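Local coordinates for protein Crov588 (Cafeteriavirus, PDB 6NYR) that is of unknown function but folds as a circular leucine-rich-repeat solenoid built of successive FNIP repeats, a form often used for binding other proteins, at residues L28-P31 against K32-T35; S88-E91 against L92-P96; L476-G479 against H480-Q484; K507-E510 against N511-P514. One frame throughout, in Å; residues are numbered along the deposited sequence.

Contact 1 of 4, residues L28-P31 against K32-T35; sequences LSNP and KIDT
Asn30 and Ile33 close a type I beta turn whose corners are Pro31 and Lys32, in the loop that carries the chain from helix 25-28 to strand 35-37. The closing bond runs from Ile33 N to Asn30 O at 3.2 Å and is nearly straight, 171° at the hydrogen. The tight part of the contact lies on the inner side. Ile33 holds CG1 between its own backbone N and carbonyl carbon (chi1 65°), which lays that branch against Asn30 O, with CG1 3.1 Å from the oxygen. The extended end then carries CD1 on to Leu28 O, 3.4 Å away. Asn53 ND2 bonds to Leu28 O and, weakly, to Asn30 O, and the Ile33 side chain itself rests on Asn53. Leu28 is buried as well and packs on Pro51 and Leu11.

The outer side is loose. With CG swung opposite its backbone N (chi1 178°), Asn30 brings OD1 to a weak bond with Lys32 N, 3.4 Å long, and the bent Lys32 chain leads away from the turn. Pro31 and Lys32 are both exposed. The chemistry is therefore divided: on the inside, an aliphatic branch gives apolar cover to two carbonyl oxygens that Asn53 also binds, while on the outside, where a proline ring and a probably charged amine face solvent, the side chains add only the weak bond from Lys32 N to Asn30 OD1 across the segments.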
loop_
_atom_site.group_PDB
_atom_site.type_symbol
_atom_site.label_atom_id
_atom_site.label_comp_id
_atom_site.label_asym_id
_atom_site.label_seq_id
_atom_site.Cartn_x
_atom_site.Cartn_y
_atom_site.Cartn_z
ATOM N N LEU A 28 16.052 10.526 26.172
ATOM C CA LEU A 28 14.962 9.595 26.429
ATOM C C LEU A 28 13.986 10.094 27.485
ATOM O O LEU A 28 12.914 9.500 27.642
ATOM C CB LEU A 28 15.531 8.239 26.849
ATOM C CG LEU A 28 16.418 7.555 25.805
ATOM C CD1 LEU A 28 17.097 6.322 26.388
ATOM C CD2 LEU A 28 15.611 7.191 24.563
ATOM N N SER A 29 14.323 11.161 28.206
ATOM C CA SER A 29 13.425 11.727 29.206
ATOM C C SER A 29 12.445 12.746 28.628
ATOM O O SER A 29 11.677 13.343 29.390
ATOM C CB SER A 29 14.237 12.384 30.329
ATOM O OG SER A 29 15.117 11.455 30.931
ATOM N N ASN A 30 12.444 12.956 27.315
ATOM C CA ASN A 30 11.537 13.910 26.678
ATOM C C ASN A 30 10.093 13.535 26.987
ATOM O O ASN A 30 9.642 12.454 26.584
ATOM C CB ASN A 30 11.816 13.910 25.175
ATOM C CG ASN A 30 10.902 14.834 24.405
ATOM O OD1 ASN A 30 10.044 15.500 24.980
ATOM N ND2 ASN A 30 11.096 14.897 23.092
ATOM N N PRO A 31 9.333 14.389 27.680
ATOM C CA PRO A 31 8.025 13.952 28.193
ATOM C C PRO A 31 6.956 13.663 27.148
ATOM O O PRO A 31 5.849 13.271 27.539
ATOM C CB PRO A 31 7.580 15.129 29.088
ATOM C CG PRO A 31 8.834 15.870 29.419
ATOM C CD PRO A 31 9.717 15.718 28.199
ATOM N N LYS A 32 7.201 13.847 25.853
ATOM C CA LYS A 32 6.179 13.551 24.854
ATOM C C LYS A 32 6.358 12.184 24.197
ATOM O O LYS A 32 5.563 11.832 23.321
ATOM C CB LYS A 32 6.123 14.643 23.781
ATOM C CG LYS A 32 4.713 14.837 23.156
ATOM C CD LYS A 32 3.602 14.948 24.220
ATOM C CE LYS A 32 2.530 15.974 23.853
ATOM N NZ LYS A 32 1.182 15.367 23.636
ATOM N N ILE A 33 7.375 11.409 24.578
ATOM C CA ILE A 33 7.598 10.087 23.994
ATOM C C ILE A 33 7.113 9.033 24.978
ATOM O O ILE A 33 7.468 9.060 26.165
ATOM C CB ILE A 33 9.076 9.860 23.623
ATOM C CG1 ILE A 33 9.972 9.847 24.862
ATOM C CG2 ILE A 33 9.538 10.922 22.624
ATOM C CD1 ILE A 33 11.437 9.523 24.545
ATOM N N ASP A 34 6.289 8.110 24.482
ATOM C CA ASP A 34 5.775 7.005 25.274
ATOM C C ASP A 34 6.549 5.714 25.081
ATOM O O ASP A 34 6.611 4.891 26.002
ATOM C CB ASP A 34 4.318 6.705 24.883
ATOM C CG ASP A 34 3.322 7.568 25.598
ATOM O OD1 ASP A 34 3.539 7.866 26.792
ATOM O OD2 ASP A 34 2.301 7.938 24.973
ATOM N N THR A 35 7.136 5.522 23.905
ATOM C CA THR A 35 7.689 4.238 23.521
ATOM C C THR A 35 9.099 4.409 22.981
ATOM O O THR A 35 9.480 5.476 22.494
ATOM C CB THR A 35 6.819 3.563 22.454
ATOM O OG1 THR A 35 7.231 4.011 21.158
ATOM C CG2 THR A 35 5.352 3.927 22.646
#

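Contact 2 of 4, residues S88-E91 against L92-P96; sequences SLEE and LQNLP
Ser88 O receives Leu92 N at 3.2 Å, the first of three i to i+4 bonds that wind this short helix. Leu89 O takes Gln93 N at 2.9 Å, and Glu90 O takes Asn94 N at the same length but with the hydrogen bent to 134°. Asn94 N is shared, for it also makes a weak bond to Glu91 O, a sign of the helix tightening as it ends. At the start, Ser88 OG accepts Glu91 N at 3.1 Å and so satisfies an amide of the first turn. Glu91, buried, sends its carboxylate outside the segment: OE2 forms a salt bridge with Lys85 and a weak bond with His87, while OE1 weakly accepts from Val69 N. Asn94, with CG opposite its carbonyl carbon (chi1 -72°), lays its amide against the Glu90 side chain, ND2 3.5 Å from Glu90 CG and the amide and carboxylate planes 45° apart, yet that nitrogen donates to Asn70 OD1. The apolar side is thin: Leu89 CD2 reaches Leu92 CD1 at 4.4 Å, and Leu92 packs further on Phe108 and Val116. A serine N-cap opening a brief helix between strands 78-80 and 101-103 fits the convex side of a leucine-rich repeat.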
loop_
_atom_site.group_PDB
_atom_site.type_symbol
_atom_site.label_atom_id
_atom_site.label_comp_id
_atom_site.label_asym_id
_atom_site.label_seq_id
_atom_site.Cartn_x
_atom_site.Cartn_y
_atom_site.Cartn_z
ATOM N N SER A 88 15.692 -16.282 31.804
ATOM C CA SER A 88 15.624 -17.152 32.969
ATOM C C SER A 88 14.309 -16.875 33.696
ATOM O O SER A 88 13.702 -15.812 33.533
ATOM C CB SER A 88 16.804 -16.923 33.913
ATOM O OG SER A 88 16.569 -15.816 34.758
ATOM N N LEU A 89 13.856 -17.849 34.488
ATOM C CA LEU A 89 12.630 -17.640 35.250
ATOM C C LEU A 89 12.788 -16.526 36.274
ATOM O O LEU A 89 11.818 -15.810 36.549
ATOM C CB LEU A 89 12.202 -18.943 35.923
ATOM C CG LEU A 89 12.054 -20.128 34.960
ATOM C CD1 LEU A 89 11.832 -21.425 35.713
ATOM C CD2 LEU A 89 10.924 -19.864 33.975
ATOM N N GLU A 90 13.979 -16.381 36.858
ATOM C CA GLU A 90 14.271 -15.214 37.679
ATOM C C GLU A 90 13.962 -13.923 36.930
ATOM O O GLU A 90 13.279 -13.037 37.454
ATOM C CB GLU A 90 15.736 -15.236 38.124
ATOM C CG GLU A 90 16.172 -13.964 38.844
ATOM C CD GLU A 90 17.352 -14.178 39.772
ATOM O OE1 GLU A 90 17.252 -15.036 40.673
ATOM O OE2 GLU A 90 18.376 -13.480 39.608
ATOM N N GLU A 91 14.472 -13.793 35.703
ATOM C CA GLU A 91 14.200 -12.599 34.909
ATOM C C GLU A 91 12.703 -12.317 34.826
ATOM O O GLU A 91 12.261 -11.175 35.006
ATOM C CB GLU A 91 14.798 -12.748 33.506
ATOM C CG GLU A 91 14.382 -11.639 32.554
ATOM C CD GLU A 91 15.355 -11.441 31.408
ATOM O OE1 GLU A 91 16.516 -11.891 31.512
ATOM O OE2 GLU A 91 14.957 -10.821 30.399
ATOM N N LEU A 92 11.903 -13.348 34.537
ATOM C CA LEU A 92 10.466 -13.144 34.394
ATOM C C LEU A 92 9.838 -12.746 35.724
ATOM O O LEU A 92 8.922 -11.916 35.768
ATOM C CB LEU A 92 9.810 -14.410 33.850
ATOM C CG LEU A 92 10.350 -14.918 32.513
ATOM C CD1 LEU A 92 9.538 -16.121 32.044
ATOM C CD2 LEU A 92 10.360 -13.808 31.473
ATOM N N GLN A 93 10.316 -13.343 36.815
ATOM C CA GLN A 93 9.837 -12.997 38.146
ATOM C C GLN A 93 10.211 -11.569 38.517
ATOM O O GLN A 93 9.532 -10.945 39.343
ATOM C CB GLN A 93 10.438 -13.991 39.140
ATOM C CG GLN A 93 9.631 -14.290 40.369
ATOM C CD GLN A 93 10.054 -15.615 40.989
ATOM O OE1 GLN A 93 10.775 -16.401 40.370
ATOM N NE2 GLN A 93 9.609 -15.867 42.213
ATOM N N ASN A 94 11.264 -11.033 37.909
ATOM C CA ASN A 94 11.690 -9.663 38.150
ATOM C C ASN A 94 11.033 -8.654 37.219
ATOM O O ASN A 94 11.295 -7.457 37.357
ATOM C CB ASN A 94 13.215 -9.563 38.018
ATOM C CG ASN A 94 13.941 -10.215 39.179
ATOM O OD1 ASN A 94 13.373 -10.396 40.258
ATOM N ND2 ASN A 94 15.203 -10.573 38.966
ATOM N N LEU A 95 10.196 -9.097 36.283
ATOM C CA LEU A 95 9.418 -8.159 35.488
ATOM C C LEU A 95 8.569 -7.280 36.408
ATOM O O LEU A 95 8.086 -7.740 37.449
ATOM C CB LEU A 95 8.520 -8.900 34.500
ATOM C CG LEU A 95 9.211 -9.615 33.338
ATOM C CD1 LEU A 95 8.202 -10.445 32.549
ATOM C CD2 LEU A 95 9.921 -8.632 32.419
ATOM N N PRO A 96 8.383 -6.010 36.057
ATOM C CA PRO A 96 7.637 -5.109 36.942
ATOM C C PRO A 96 6.150 -5.430 36.966
ATOM O O PRO A 96 5.550 -5.836 35.967
ATOM C CB PRO A 96 7.894 -3.720 36.338
ATOM C CG PRO A 96 8.151 -3.991 34.884
ATOM C CD PRO A 96 8.844 -5.339 34.824
#

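Contact 3 of 4, residues L476-G479 against H480-Q484; sequences LELG and HNFNQ
Gly479 to Phe482 form a type I beta turn, closed by a weak bond from Phe482 N to Gly479 O, 3.3 Å long and bent to 153°, one residue after strand 475-477. The turn brings the Leu478 side chain over one face of the Phe482 ring on its inner side. Leu478 CD2 sits over the middle of the phenyl ring, 3.8 Å from the centroid and 12° off the normal, a CH-pi contact. Its other methyl, CD1, lies over the same face, above the CD2-CE2 side of the ring, 3.7 Å from CE2 of Phe482. Phe482 has CG swung opposite its backbone N (chi1 -179°), which turns a ring face to Leu478. The opposite face is covered near its rim by the backbone N of Gln484. A leucine and a phenylalanine turned inward after a short parallel strand are part of the stacked hydrophobic core of this leucine-rich-repeat ring, and the Gly-x-x-Phe-Asn-Gln sequence recurs along its FNIP repeats. On the outer side of the turn, His480 ND1 donates to Asn481 OD1 at 2.9 Å, and the imidazole stacks with His458 and His502 of the neighbouring coils. Asn483 OD1 accepts from Asn505 N and Gln506 NE2, whereas Asn461 OD1 accepts from Asn483 N and Gln484 NE2, linking one coil to the next through successive asparagines.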
loop_
_atom_site.group_PDB
_atom_site.type_symbol
_atom_site.label_atom_id
_atom_site.label_comp_id
_atom_site.label_asym_id
_atom_site.label_seq_id
_atom_site.Cartn_x
_atom_site.Cartn_y
_atom_site.Cartn_z
ATOM N N LEU A 476 -2.899 15.558 -19.210
ATOM C CA LEU A 476 -2.537 14.907 -20.462
ATOM C C LEU A 476 -1.229 14.164 -20.251
ATOM O O LEU A 476 -0.196 14.782 -19.975
ATOM C CB LEU A 476 -2.403 15.921 -21.599
ATOM C CG LEU A 476 -1.895 15.384 -22.935
ATOM C CD1 LEU A 476 -2.809 14.272 -23.437
ATOM C CD2 LEU A 476 -1.776 16.495 -23.963
ATOM N N GLU A 477 -1.277 12.842 -20.380
ATOM C CA GLU A 477 -0.095 11.998 -20.283
ATOM C C GLU A 477 0.113 11.302 -21.619
ATOM O O GLU A 477 -0.752 10.543 -22.068
ATOM C CB GLU A 477 -0.245 10.965 -19.169
ATOM C CG GLU A 477 0.899 9.967 -19.111
ATOM C CD GLU A 477 0.817 9.062 -17.904
ATOM O OE1 GLU A 477 -0.085 9.270 -17.065
ATOM O OE2 GLU A 477 1.650 8.140 -17.797
ATOM N N LEU A 478 1.254 11.555 -22.244
ATOM C CA LEU A 478 1.624 10.906 -23.493
ATOM C C LEU A 478 2.630 9.801 -23.202
ATOM O O LEU A 478 3.380 9.854 -22.222
ATOM C CB LEU A 478 2.197 11.920 -24.482
ATOM C CG LEU A 478 1.155 12.960 -24.904
ATOM C CD1 LEU A 478 1.799 14.288 -25.251
ATOM C CD2 LEU A 478 0.333 12.443 -26.080
ATOM N N GLY A 479 2.639 8.793 -24.070
ATOM C CA GLY A 479 3.304 7.542 -23.791
ATOM C C GLY A 479 4.685 7.438 -24.408
ATOM O O GLY A 479 5.237 8.392 -24.954
ATOM N N HIS A 480 5.240 6.227 -24.313
ATOM C CA HIS A 480 6.629 5.984 -24.685
ATOM C C HIS A 480 6.940 6.497 -26.084
ATOM O O HIS A 480 7.948 7.180 -26.298
ATOM C CB HIS A 480 6.927 4.481 -24.592
ATOM C CG HIS A 480 8.385 4.146 -24.669
ATOM N ND1 HIS A 480 9.075 4.071 -25.860
ATOM C CD2 HIS A 480 9.283 3.864 -23.695
ATOM C CE1 HIS A 480 10.336 3.765 -25.615
ATOM N NE2 HIS A 480 10.487 3.630 -24.311
ATOM N N ASN A 481 6.092 6.166 -27.055
ATOM C CA ASN A 481 6.440 6.365 -28.451
ATOM C C ASN A 481 5.980 7.693 -29.023
ATOM O O ASN A 481 6.322 7.996 -30.172
ATOM C CB ASN A 481 5.863 5.233 -29.309
ATOM C CG ASN A 481 6.581 3.920 -29.099
ATOM O OD1 ASN A 481 7.507 3.826 -28.293
ATOM N ND2 ASN A 481 6.155 2.889 -29.822
ATOM N N PHE A 482 5.226 8.491 -28.277
ATOM C CA PHE A 482 4.736 9.739 -28.842
ATOM C C PHE A 482 5.899 10.664 -29.173
ATOM O O PHE A 482 6.709 10.993 -28.299
ATOM C CB PHE A 482 3.779 10.448 -27.895
ATOM C CG PHE A 482 3.245 11.729 -28.465
ATOM C CD1 PHE A 482 2.206 11.711 -29.378
ATOM C CD2 PHE A 482 3.802 12.949 -28.113
ATOM C CE1 PHE A 482 1.723 12.884 -29.919
ATOM C CE2 PHE A 482 3.319 14.122 -28.648
ATOM C CZ PHE A 482 2.279 14.089 -29.553
ATOM N N ASN A 483 5.974 11.092 -30.430
ATOM C CA ASN A 483 7.042 11.977 -30.880
ATOM C C ASN A 483 6.558 12.792 -32.080
ATOM O O ASN A 483 7.143 12.780 -33.164
ATOM C CB ASN A 483 8.291 11.163 -31.210
ATOM C CG ASN A 483 9.521 12.028 -31.383
ATOM O OD1 ASN A 483 9.553 13.178 -30.945
ATOM N ND2 ASN A 483 10.546 11.480 -32.026
ATOM N N GLN A 484 5.463 13.528 -31.890
ATOM C CA GLN A 484 4.925 14.413 -32.912
ATOM C C GLN A 484 4.997 15.857 -32.431
ATOM O O GLN A 484 4.955 16.132 -31.227
ATOM C CB GLN A 484 3.468 14.053 -33.266
ATOM C CG GLN A 484 3.269 12.620 -33.755
ATOM C CD GLN A 484 4.078 12.283 -34.997
ATOM O OE1 GLN A 484 4.170 13.079 -35.931
ATOM N NE2 GLN A 484 4.672 11.094 -35.010
#

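Contact 4 of 4, residues K507-E510 against N511-P514; sequences KIME and NVLP
Ile508 CG2 is the bump on one side of this bend, and it fits against a hollow formed by Val512 and Leu513. It lies 4.0 Å from Leu513 CD1 and 4.1 Å from Val512 CB, so one methyl serves both partners. Each pair of side chains crosses at about a right angle, so the side chains touch locally and do not run alongside one another. In Ile508, CG2 is the branch opposite the backbone N, while CG1, opposite the carbonyl carbon (chi1 -50°), takes the ethyl arm elsewhere. Leu513 brings CD1 to the same methyl and also packs on Leu491 of the preceding coil.

The second fit is closer. Met509 CG meets Val512 CG2 at 3.5 Å, and the same valine methyl comes within 3.7 Å of Met509 O. Of the two valine methyls, CG2 thus faces Met509 and CG1 the Ile508 side. Met509 places CG between its backbone N and carbonyl carbon (chi1 52°), and its side chain also touches Ile487 of the preceding coil.

Over the top of the bend, the polar residues Glu510 and Asn511 are exposed. A weak bond from Val512 N to Glu510 O, 3.3 Å and bent to 140°, is the one hydrogen bond across the contact. Cohesion here is consequently mainly apolar: Met509 at the exposed edge and the buried Val512 and Leu513 meet, with Ile508, below the polar Glu510 and Asn511.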
loop_
_atom_site.group_PDB
_atom_site.type_symbol
_atom_site.label_atom_id
_atom_site.label_comp_id
_atom_site.label_asym_id
_atom_site.label_seq_id
_atom_site.Cartn_x
_atom_site.Cartn_y
_atom_site.Cartn_z
ATOM N N LYS A 507 10.910 20.314 -30.959
ATOM C CA LYS A 507 10.984 21.694 -30.500
ATOM C C LYS A 507 9.604 22.202 -30.105
ATOM O O LYS A 507 8.589 21.824 -30.701
ATOM C CB LYS A 507 11.603 22.582 -31.580
ATOM C CG LYS A 507 13.115 22.421 -31.680
ATOM C CD LYS A 507 13.718 23.188 -32.846
ATOM C CE LYS A 507 15.211 22.886 -32.952
ATOM N NZ LYS A 507 15.782 23.212 -34.286
ATOM N N ILE A 508 9.578 23.047 -29.076
ATOM C CA ILE A 508 8.370 23.698 -28.587
ATOM C C ILE A 508 8.514 25.196 -28.822
ATOM O O ILE A 508 9.429 25.829 -28.280
ATOM C CB ILE A 508 8.131 23.392 -27.101
ATOM C CG1 ILE A 508 8.237 21.883 -26.859
ATOM C CG2 ILE A 508 6.770 23.903 -26.658
ATOM C CD1 ILE A 508 7.859 21.444 -25.462
ATOM N N MET A 509 7.618 25.765 -29.626
ATOM C CA MET A 509 7.676 27.186 -29.938
ATOM C C MET A 509 6.841 27.960 -28.911
ATOM O O MET A 509 6.433 27.420 -27.879
ATOM C CB MET A 509 7.253 27.424 -31.387
ATOM C CG MET A 509 5.936 26.814 -31.817
ATOM S SD MET A 509 5.719 26.988 -33.611
ATOM C CE MET A 509 3.950 26.748 -33.788
ATOM N N GLU A 510 6.565 29.234 -29.187
ATOM C CA GLU A 510 6.227 30.166 -28.112
ATOM C C GLU A 510 4.815 30.005 -27.554
ATOM O O GLU A 510 4.637 29.849 -26.341
ATOM C CB GLU A 510 6.449 31.609 -28.597
ATOM C CG GLU A 510 7.880 32.104 -28.424
ATOM C CD GLU A 510 8.107 33.500 -28.981
ATOM O OE1 GLU A 510 7.332 34.417 -28.636
ATOM O OE2 GLU A 510 9.057 33.673 -29.774
ATOM N N ASN A 511 3.798 30.083 -28.401
ATOM C CA ASN A 511 2.411 30.013 -27.923
ATOM C C ASN A 511 1.819 28.619 -28.114
ATOM O O ASN A 511 0.785 28.424 -28.753
ATOM C CB ASN A 511 1.559 31.084 -28.600
ATOM C CG ASN A 511 1.972 32.487 -28.203
ATOM O OD1 ASN A 511 2.357 33.298 -29.046
ATOM N ND2 ASN A 511 1.898 32.780 -26.907
ATOM N N VAL A 512 2.488 27.640 -27.515
ATOM C CA VAL A 512 2.055 26.251 -27.543
ATOM C C VAL A 512 1.557 25.795 -26.174
ATOM O O VAL A 512 0.482 25.200 -26.061
ATOM C CB VAL A 512 3.199 25.338 -28.043
ATOM C CG1 VAL A 512 2.797 23.876 -27.940
ATOM C CG2 VAL A 512 3.599 25.713 -29.463
ATOM N N LEU A 513 2.313 26.090 -25.120
ATOM C CA LEU A 513 1.969 25.645 -23.774
ATOM C C LEU A 513 1.026 26.643 -23.118
ATOM O O LEU A 513 1.395 27.816 -22.961
ATOM C CB LEU A 513 3.230 25.479 -22.945
ATOM C CG LEU A 513 4.196 24.435 -23.511
ATOM C CD1 LEU A 513 5.551 24.485 -22.847
ATOM C CD2 LEU A 513 3.578 23.044 -23.360
ATOM N N PRO A 514 -0.173 26.233 -22.713
ATOM C CA PRO A 514 -1.172 27.216 -22.273
ATOM C C PRO A 514 -0.791 27.876 -20.959
ATOM O O PRO A 514 -0.066 27.312 -20.135
ATOM C CB PRO A 514 -2.456 26.386 -22.130
ATOM C CG PRO A 514 -1.974 24.986 -21.864
ATOM C CD PRO A 514 -0.660 24.840 -22.603
#

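In the fold
Contact 3 is the most buried of the four, a leucine-on-phenylalanine pair at the end of a strand; contacts 1, 2 and 4 are partly buried, each with exposed residues. Contacts 3 and 4 belong to consecutive coils, their centres about 16 Å apart, and both rest chiefly on apolar side chains, in one case with an aromatic ring and in the other with aliphatic side chains and a methionine. Contacts 1 and 2 are about 25 Å apart between centres near the start of the chain, where backbone carbonyls and amides dominate: a turn at 28-35, a capped helix at 88-96. Contacts 2 and 3, about 67 Å apart between centres, lie on opposite sides of the chain's centre.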